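Local coordinates for dipicolinate synthase, B chain (Bacillus cereus, PDB 3MCU), which probably works together with its partner subunit DpaA to convert dihydrodipicolinate, with NADP, into the dipicolinate made during sporulation, at residues I8-T13 and C87-P92; V74-L79 and V110-K115; V125-T130 and M167-E172. All blocks are in the same frame, centred on the assembly; numbering follows the deposited sequence.

Contacts 1 and 3 belong to one sheet: strands 87-94 and 124-130 are neighbours in it, so the backbone of Met88 and Ile90 binds that of Val125, and Met171 reaches Pro92. Contact 1, near the centre of the chain, is wholly buried and joins parallel strands by a full ladder; contact 3, about 8 Å from that centre, adds a short antiparallel strand through three hydrogen bonds and is mostly buried, with a few partly exposed residues. Contact 2 lies farther out, about 13 Å from the centre, and joins two helical pieces by apolar packing alone. It meets contact 1 where Val110 and Ala113 lie on Met88, Ile90 and Gly11; contact 3 sits across the chain's centre from it.

Contact 1 (I8-T13 and C87-P92); sequences IGFGFT and CMVIAP
Gly9 and Gly11 carry the backbone ladder that joins 8-13 to 87-92, two neighbouring parallel strands in the central sheet of this flavoprotein-family fold. Gly9 N donates a hydrogen bond to Cys87 O at 2.8 Å, in the carbonyl plane, and Gly9 O accepts from Val89 N, which sits 41° out of that carbonyl's plane. Gly11 repeats the pattern: its N bonds to Val89 O with a nearly straight N-H (170°), and its O takes Ala91 N. Beyond the ladder, Thr13 OG1 reaches Pro92 O at 2.9 Å. The same hydroxyl is bonded to the N of Thr94, and the Thr13 side chain lies close to a bound phosphate ion, probably from the crystallisation liquor, which may mark a pocket at this strand end. A cis peptide bond precedes Pro92.

On the face carrying Ile8, Phe10 and Val89, the valine CG1 stands over one face of the Phe10 ring, 4.1 Å from its centroid, a CH-pi contact. CG2, the other branch, turns to Ile8 CG2 at 4.0 Å. Helix 174-181 covers this side through Leu174 and Val178. On the other face the selenomethionine at Met88 lies along the two glycines: the bend at chi2 (63°) lays SE on Gly9 CA, and an extended chi3 carries CE on to 3.6 Å from Gly11 N.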
loop_
_atom_site.group_PDB
_atom_site.type_symbol
_atom_site.label_atom_id
_atom_site.label_comp_id
_atom_site.label_asym_id
_atom_site.label_seq_id
_atom_site.Cartn_x
_atom_site.Cartn_y
_atom_site.Cartn_z
ATOM N N ILE D 8 1.997 32.603 3.527
ATOM C CA ILE D 8 1.412 31.558 2.709
ATOM C C ILE D 8 2.276 31.251 1.498
ATOM O O ILE D 8 2.573 32.132 0.675
ATOM C CB ILE D 8 -0.013 31.944 2.271
ATOM C CG1 ILE D 8 -0.898 32.099 3.501
ATOM C CG2 ILE D 8 -0.614 30.905 1.312
ATOM C CD1 ILE D 8 -2.250 32.635 3.175
ATOM N N GLY D 9 2.682 29.993 1.393
ATOM C CA GLY D 9 3.455 29.535 0.257
ATOM C C GLY D 9 2.486 29.217 -0.864
ATOM O O GLY D 9 1.376 28.739 -0.627
ATOM N N PHE D 10 2.893 29.505 -2.086
ATOM C CA PHE D 10 2.063 29.209 -3.230
ATOM C C PHE D 10 2.934 28.570 -4.299
ATOM O O PHE D 10 3.779 29.231 -4.923
ATOM C CB PHE D 10 1.372 30.471 -3.760
ATOM C CG PHE D 10 0.124 30.185 -4.541
ATOM C CD1 PHE D 10 -1.120 30.508 -4.027
ATOM C CD2 PHE D 10 0.191 29.574 -5.778
ATOM C CE1 PHE D 10 -2.277 30.230 -4.745
ATOM C CE2 PHE D 10 -0.959 29.297 -6.496
ATOM C CZ PHE D 10 -2.192 29.623 -5.975
ATOM N N GLY D 11 2.747 27.268 -4.472
ATOM C CA GLY D 11 3.530 26.505 -5.427
ATOM C C GLY D 11 2.654 26.080 -6.579
ATOM O O GLY D 11 1.431 25.977 -6.444
ATOM N N PHE D 12 3.267 25.867 -7.730
ATOM C CA PHE D 12 2.514 25.398 -8.880
ATOM C C PHE D 12 3.349 24.456 -9.703
ATOM O O PHE D 12 4.557 24.628 -9.833
ATOM C CB PHE D 12 1.970 26.559 -9.719
ATOM C CG PHE D 12 2.768 27.810 -9.602
ATOM C CD1 PHE D 12 3.753 28.102 -10.524
ATOM C CD2 PHE D 12 2.539 28.695 -8.565
ATOM C CE1 PHE D 12 4.495 29.256 -10.419
ATOM C CE2 PHE D 12 3.283 29.860 -8.441
ATOM C CZ PHE D 12 4.263 30.140 -9.370
ATOM N N THR D 13 2.675 23.448 -10.237
ATOM C CA THR D 13 3.314 22.334 -10.907
ATOM C C THR D 13 2.682 22.176 -12.277
ATOM O O THR D 13 1.516 22.539 -12.463
ATOM C CB THR D 13 3.126 21.026 -10.084
ATOM O OG1 THR D 13 1.737 20.671 -10.044
ATOM C CG2 THR D 13 3.614 21.228 -8.652
ATOM N N CYS D 87 0.843 28.284 5.997
ATOM C CA CYS D 87 0.156 27.383 5.100
ATOM C C CYS D 87 0.929 27.298 3.791
ATOM O O CYS D 87 1.483 28.289 3.315
ATOM C CB CYS D 87 -1.276 27.866 4.837
ATOM S SG CYS D 87 -2.238 26.705 3.843
HETATM N N MSE D 88 0.985 26.095 3.234
HETATM C CA MSE D 88 1.539 25.876 1.903
HETATM C C MSE D 88 0.379 25.510 0.978
HETATM O O MSE D 88 -0.389 24.596 1.282
HETATM C CB MSE D 88 2.583 24.748 1.945
HETATM C CG MSE D 88 3.182 24.360 0.586
HETATM SE SE MSE D 88 4.177 25.828 -0.250
HETATM C CE MSE D 88 4.346 25.128 -2.091
ATOM N N VAL D 89 0.238 26.241 -0.128
ATOM C CA VAL D 89 -0.741 25.919 -1.168
ATOM C C VAL D 89 -0.015 25.346 -2.373
ATOM O O VAL D 89 1.032 25.865 -2.768
ATOM C CB VAL D 89 -1.495 27.178 -1.670
ATOM C CG1 VAL D 89 -2.390 26.828 -2.867
ATOM C CG2 VAL D 89 -2.310 27.808 -0.560
ATOM N N ILE D 90 -0.545 24.267 -2.946
ATOM C CA ILE D 90 -0.076 23.801 -4.250
ATOM C C ILE D 90 -1.258 23.802 -5.223
ATOM O O ILE D 90 -2.268 23.140 -4.996
ATOM C CB ILE D 90 0.525 22.384 -4.194
ATOM C CG1 ILE D 90 1.585 22.265 -3.088
ATOM C CG2 ILE D 90 1.096 21.993 -5.570
ATOM C CD1 ILE D 90 2.150 20.825 -2.944
ATOM N N ALA D 91 -1.144 24.566 -6.298
ATOM C CA ALA D 91 -2.277 24.748 -7.175
ATOM C C ALA D 91 -1.832 25.380 -8.483
ATOM O O ALA D 91 -1.317 26.492 -8.488
ATOM C CB ALA D 91 -3.336 25.614 -6.484
ATOM N N PRO D 92 -2.017 24.662 -9.600
ATOM C CA PRO D 92 -2.589 23.310 -9.617
ATOM C C PRO D 92 -1.621 22.241 -9.131
ATOM O O PRO D 92 -0.410 22.414 -9.163
ATOM C CB PRO D 92 -2.892 23.079 -11.109
ATOM C CG PRO D 92 -1.894 23.917 -11.822
ATOM C CD PRO D 92 -1.707 25.150 -10.957
#

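Contact 2 (V74-L79 and V110-K115); sequences VGAEPL and VLMAAK
Ala76 and Leu79 pack against Met112 and Ala113 in a small apolar contact between two helical pieces, at the flank of helix 109-118, within the layer covering one face of the central sheet. The segment 74-79 is the end of the short helix 73-76 and the 3-10 turn after it, closed by a hydrogen bond from Leu79 N to Ala76 O; 110-115 is regular helix. The backbones come nearest at Ala76 and Ala113, whose CA atoms are 5.3 Å apart, a spacing that two such small side chains permit.

Ala76 CB points at the helix and meets Met112 CG at 3.7 Å. Met112, a selenomethionine, has CG anti to its backbone N (chi1 172°), and the bend at chi2 (66°) brings SE across the stem of Glu77, 4.2 Å from Glu77 CG. Glu77 takes part through its aliphatic stem, while its carboxylate belongs to an exposed residue. Farther along the segment, Leu79 sends its CD2 branch to Ala113 CB at 3.4 Å, the tightest touch here, so the Ala113 methyl meets Leu79 CD2 closely and the Ala76 methyl CB more loosely, at 4.5 Å.

Around this, Ile70 lies against both Ala76 and Leu79. Helix 109-118 also rests on the sheet through Val110 and Ala113, on Val39 of strand 35-40 and on Met88 of strand 87-94; separately, Leu111 and Ala114 pack on Phe101 of helix 95-102.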
loop_
_atom_site.group_PDB
_atom_site.type_symbol
_atom_site.label_atom_id
_atom_site.label_comp_id
_atom_site.label_asym_id
_atom_site.label_seq_id
_atom_site.Cartn_x
_atom_site.Cartn_y
_atom_site.Cartn_z
ATOM N N VAL D 74 17.093 23.524 -2.738
ATOM C CA VAL D 74 17.880 24.095 -1.647
ATOM C C VAL D 74 17.287 25.425 -1.168
ATOM O O VAL D 74 17.332 25.742 0.018
ATOM C CB VAL D 74 19.371 24.250 -2.036
ATOM C CG1 VAL D 74 20.144 25.004 -0.965
ATOM C CG2 VAL D 74 19.999 22.874 -2.261
ATOM N N GLY D 75 16.716 26.187 -2.093
ATOM C CA GLY D 75 16.041 27.426 -1.743
ATOM C C GLY D 75 14.742 27.196 -0.992
ATOM O O GLY D 75 14.155 28.129 -0.450
ATOM N N ALA D 76 14.293 25.946 -0.956
ATOM C CA ALA D 76 13.041 25.598 -0.297
ATOM C C ALA D 76 13.269 25.078 1.118
ATOM O O ALA D 76 12.452 25.300 2.007
ATOM C CB ALA D 76 12.265 24.585 -1.122
ATOM N N GLU D 77 14.394 24.418 1.338
ATOM C CA GLU D 77 14.705 23.875 2.663
ATOM C C GLU D 77 14.494 24.854 3.833
ATOM O O GLU D 77 13.978 24.453 4.878
ATOM C CB GLU D 77 16.113 23.267 2.689
ATOM C CG GLU D 77 16.289 22.129 1.679
ATOM C CD GLU D 77 17.644 21.434 1.763
ATOM O OE1 GLU D 77 18.346 21.588 2.787
ATOM O OE2 GLU D 77 18.007 20.722 0.802
ATOM N N PRO D 78 14.879 26.132 3.668
ATOM C CA PRO D 78 14.756 27.072 4.794
ATOM C C PRO D 78 13.306 27.339 5.184
ATOM O O PRO D 78 13.068 27.920 6.241
ATOM C CB PRO D 78 15.387 28.367 4.257
ATOM C CG PRO D 78 16.155 27.968 3.038
ATOM C CD PRO D 78 15.465 26.767 2.476
ATOM N N LEU D 79 12.361 26.934 4.334
ATOM C CA LEU D 79 10.942 27.047 4.639
ATOM C C LEU D 79 10.624 26.216 5.867
ATOM O O LEU D 79 9.549 26.345 6.448
ATOM C CB LEU D 79 10.100 26.545 3.459
ATOM C CG LEU D 79 9.516 27.525 2.444
ATOM C CD1 LEU D 79 10.299 28.827 2.390
ATOM C CD2 LEU D 79 9.372 26.897 1.046
ATOM N N VAL D 110 8.696 22.704 -5.123
ATOM C CA VAL D 110 7.361 22.734 -4.550
ATOM C C VAL D 110 7.121 21.578 -3.581
ATOM O O VAL D 110 6.536 21.772 -2.516
ATOM C CB VAL D 110 6.294 22.766 -5.666
ATOM C CG1 VAL D 110 4.903 22.574 -5.099
ATOM C CG2 VAL D 110 6.396 24.075 -6.417
ATOM N N LEU D 111 7.578 20.383 -3.948
ATOM C CA LEU D 111 7.465 19.217 -3.076
ATOM C C LEU D 111 8.291 19.396 -1.797
ATOM O O LEU D 111 7.864 18.995 -0.704
ATOM C CB LEU D 111 7.922 17.941 -3.804
ATOM C CG LEU D 111 7.101 17.409 -4.995
ATOM C CD1 LEU D 111 7.918 16.422 -5.809
ATOM C CD2 LEU D 111 5.800 16.767 -4.571
HETATM N N MSE D 112 9.484 19.972 -1.933
HETATM C CA MSE D 112 10.333 20.206 -0.771
HETATM C C MSE D 112 9.704 21.256 0.147
HETATM O O MSE D 112 9.815 21.164 1.378
HETATM C CB MSE D 112 11.738 20.634 -1.191
HETATM C CG MSE D 112 12.601 21.074 -0.016
HETATM SE SE MSE D 112 12.989 19.584 1.225
HETATM C CE MSE D 112 14.271 18.603 0.136
ATOM N N ALA D 113 9.044 22.247 -0.467
ATOM C CA ALA D 113 8.344 23.303 0.269
ATOM C C ALA D 113 7.202 22.720 1.083
ATOM O O ALA D 113 7.002 23.096 2.237
ATOM C CB ALA D 113 7.802 24.375 -0.689
ATOM N N ALA D 114 6.458 21.803 0.460
ATOM C CA ALA D 114 5.353 21.107 1.109
ATOM C C ALA D 114 5.851 20.251 2.278
ATOM O O ALA D 114 5.243 20.213 3.345
ATOM C CB ALA D 114 4.590 20.253 0.093
ATOM N N LYS D 115 6.977 19.582 2.069
ATOM C CA LYS D 115 7.606 18.793 3.110
ATOM C C LYS D 115 8.091 19.679 4.275
ATOM O O LYS D 115 7.887 19.337 5.455
ATOM C CB LYS D 115 8.774 17.979 2.515
ATOM C CG LYS D 115 9.492 17.071 3.512
ATOM C CD LYS D 115 10.818 16.564 2.967
ATOM C CE LYS D 115 11.400 15.467 3.837
ATOM N NZ LYS D 115 12.797 15.101 3.435
#

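Contact 3 (V125-T130 and M167-E172); sequences VLAVST and MVARME
Met167 starts the pairing with Thr130 through two backbone hydrogen bonds: its N gives to Thr130 O and its O accepts from Thr130 N, both at 3.1 Å. The two close a hydrogen-bonded antiparallel pair, joining the short strand 167-169 to the C-terminal end of strand 124-130, where the otherwise parallel sheet branches; 167-169 also pairs with 150-156. The same Met167 O also takes a CA-H...O contact from Ser129. The Met167 side chain, a selenomethionine, lies on the same face as Thr130 and packs on Phe155 of strand 150-156 and on Met142 of a neighbouring subunit.

Val168 faces Ser129 as a non-hydrogen-bonded pair, with CA atoms 4.1 Å apart. Its CG2 branch, anti to the carbonyl carbon, comes to 4.0 Å from Ser129 OG, a van der Waals contact of a methyl with the hydroxyl oxygen. The CA of Val168 lies 3.2 Å from Val128 O, which also receives the next hydrogen bond.

Ala169 N donates to that carbonyl at 2.8 Å, and Ala169 CB turns inward to Ala127 CB at 3.7 Å. After this the chain leaves the strand. Arg170 turns away, salt-bridged through NE to Glu172 OE2 and in cation-pi contact with Tyr197. Met171 comes back: its chain, bent at chi2 (-68°), puts SE 3.9 Å from Ala127 CB, and its far end packs on Pro92.

The polar work is therefore done by backbone, which fixes the register, while the Ala169 methyl and the Met171 selenium pack on the Ala127 methyl. The Thr130 hydroxyl finds its partners outside the two segments, Asp132 OD1 and Lys115 NZ of a neighbouring subunit, so this strand end also takes part in the assembly.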
loop_
_atom_site.group_PDB
_atom_site.type_symbol
_atom_site.label_atom_id
_atom_site.label_comp_id
_atom_site.label_asym_id
_atom_site.label_seq_id
_atom_site.Cartn_x
_atom_site.Cartn_y
_atom_site.Cartn_z
ATOM N N VAL D 125 -2.402 22.861 1.603
ATOM C CA VAL D 125 -3.659 22.838 0.864
ATOM C C VAL D 125 -3.376 22.486 -0.575
ATOM O O VAL D 125 -2.528 23.118 -1.219
ATOM C CB VAL D 125 -4.377 24.220 0.899
ATOM C CG1 VAL D 125 -5.475 24.271 -0.138
ATOM C CG2 VAL D 125 -4.945 24.484 2.286
ATOM N N LEU D 126 -4.085 21.479 -1.077
ATOM C CA LEU D 126 -3.854 20.947 -2.413
ATOM C C LEU D 126 -5.073 21.182 -3.307
ATOM O O LEU D 126 -6.193 20.941 -2.879
ATOM C CB LEU D 126 -3.609 19.432 -2.317
ATOM C CG LEU D 126 -2.421 18.926 -1.495
ATOM C CD1 LEU D 126 -2.381 17.391 -1.439
ATOM C CD2 LEU D 126 -1.133 19.483 -2.096
ATOM N N ALA D 127 -4.851 21.622 -4.547
ATOM C CA ALA D 127 -5.910 21.649 -5.580
ATOM C C ALA D 127 -5.619 20.653 -6.692
ATOM O O ALA D 127 -4.887 20.955 -7.642
ATOM C CB ALA D 127 -6.076 23.052 -6.179
ATOM N N VAL D 128 -6.216 19.474 -6.584
ATOM C CA VAL D 128 -5.969 18.413 -7.539
ATOM C C VAL D 128 -6.438 18.745 -8.939
ATOM O O VAL D 128 -7.406 19.485 -9.139
ATOM C CB VAL D 128 -6.612 17.099 -7.086
ATOM C CG1 VAL D 128 -6.147 16.771 -5.669
ATOM C CG2 VAL D 128 -8.112 17.215 -7.115
ATOM N N SER D 129 -5.717 18.175 -9.898
ATOM C CA SER D 129 -6.055 18.219 -11.310
ATOM C C SER D 129 -5.315 17.111 -12.058
ATOM O O SER D 129 -4.187 17.297 -12.495
ATOM C CB SER D 129 -5.652 19.555 -11.911
ATOM O OG SER D 129 -5.876 19.527 -13.316
ATOM N N THR D 130 -5.949 15.960 -12.214
ATOM C CA THR D 130 -5.334 14.886 -12.964
ATOM C C THR D 130 -6.404 14.013 -13.602
ATOM O O THR D 130 -7.456 13.786 -13.004
ATOM C CB THR D 130 -4.377 14.044 -12.068
ATOM O OG1 THR D 130 -3.686 13.081 -12.867
ATOM C CG2 THR D 130 -5.127 13.339 -10.957
HETATM N N MSE D 167 -10.405 14.167 -12.151
HETATM C CA MSE D 167 -10.926 15.039 -11.108
HETATM C C MSE D 167 -10.056 16.277 -10.951
HETATM O O MSE D 167 -8.850 16.228 -11.170
HETATM C CB MSE D 167 -11.140 14.303 -9.784
HETATM C CG MSE D 167 -12.201 13.197 -9.894
HETATM SE SE MSE D 167 -12.850 12.580 -8.159
HETATM C CE MSE D 167 -11.150 11.929 -7.452
ATOM N N VAL D 168 -10.699 17.386 -10.598
ATOM C CA VAL D 168 -10.114 18.709 -10.646
ATOM C C VAL D 168 -10.809 19.548 -9.583
ATOM O O VAL D 168 -12.021 19.453 -9.394
ATOM C CB VAL D 168 -10.351 19.375 -12.015
ATOM C CG1 VAL D 168 -9.798 20.795 -12.031
ATOM C CG2 VAL D 168 -9.730 18.548 -13.150
ATOM N N ALA D 169 -10.034 20.344 -8.865
ATOM C CA ALA D 169 -10.592 21.193 -7.831
ATOM C C ALA D 169 -11.382 22.360 -8.429
ATOM O O ALA D 169 -11.127 22.785 -9.550
ATOM C CB ALA D 169 -9.489 21.728 -6.955
ATOM N N ARG D 170 -12.342 22.855 -7.661
ATOM C CA ARG D 170 -12.936 24.159 -7.914
ATOM C C ARG D 170 -11.967 25.218 -7.386
ATOM O O ARG D 170 -12.024 25.572 -6.208
ATOM C CB ARG D 170 -14.303 24.268 -7.206
ATOM C CG ARG D 170 -15.397 23.334 -7.763
ATOM C CD ARG D 170 -16.711 23.465 -6.993
ATOM N NE ARG D 170 -17.198 24.845 -7.020
ATOM C CZ ARG D 170 -18.148 25.323 -6.225
ATOM N NH1 ARG D 170 -18.489 26.590 -6.320
ATOM N NH2 ARG D 170 -18.756 24.538 -5.341
HETATM N N MSE D 171 -11.070 25.702 -8.246
HETATM C CA MSE D 171 -10.087 26.737 -7.876
HETATM C C MSE D 171 -10.668 27.954 -7.158
HETATM O O MSE D 171 -9.990 28.593 -6.344
HETATM C CB MSE D 171 -9.358 27.247 -9.115
HETATM C CG MSE D 171 -8.354 26.296 -9.685
HETATM SE SE MSE D 171 -6.805 26.060 -8.493
HETATM C CE MSE D 171 -5.706 25.087 -9.754
ATOM N N GLU D 172 -11.912 28.282 -7.479
ATOM C CA GLU D 172 -12.540 29.478 -6.949
ATOM C C GLU D 172 -12.738 29.342 -5.440
ATOM O O GLU D 172 -12.882 30.340 -4.736
ATOM C CB GLU D 172 -13.869 29.777 -7.669
ATOM C CG GLU D 172 -14.998 28.765 -7.416
ATOM C CD GLU D 172 -15.029 27.629 -8.426
ATOM O OE1 GLU D 172 -14.060 27.487 -9.219
ATOM O OE2 GLU D 172 -16.040 26.877 -8.436
#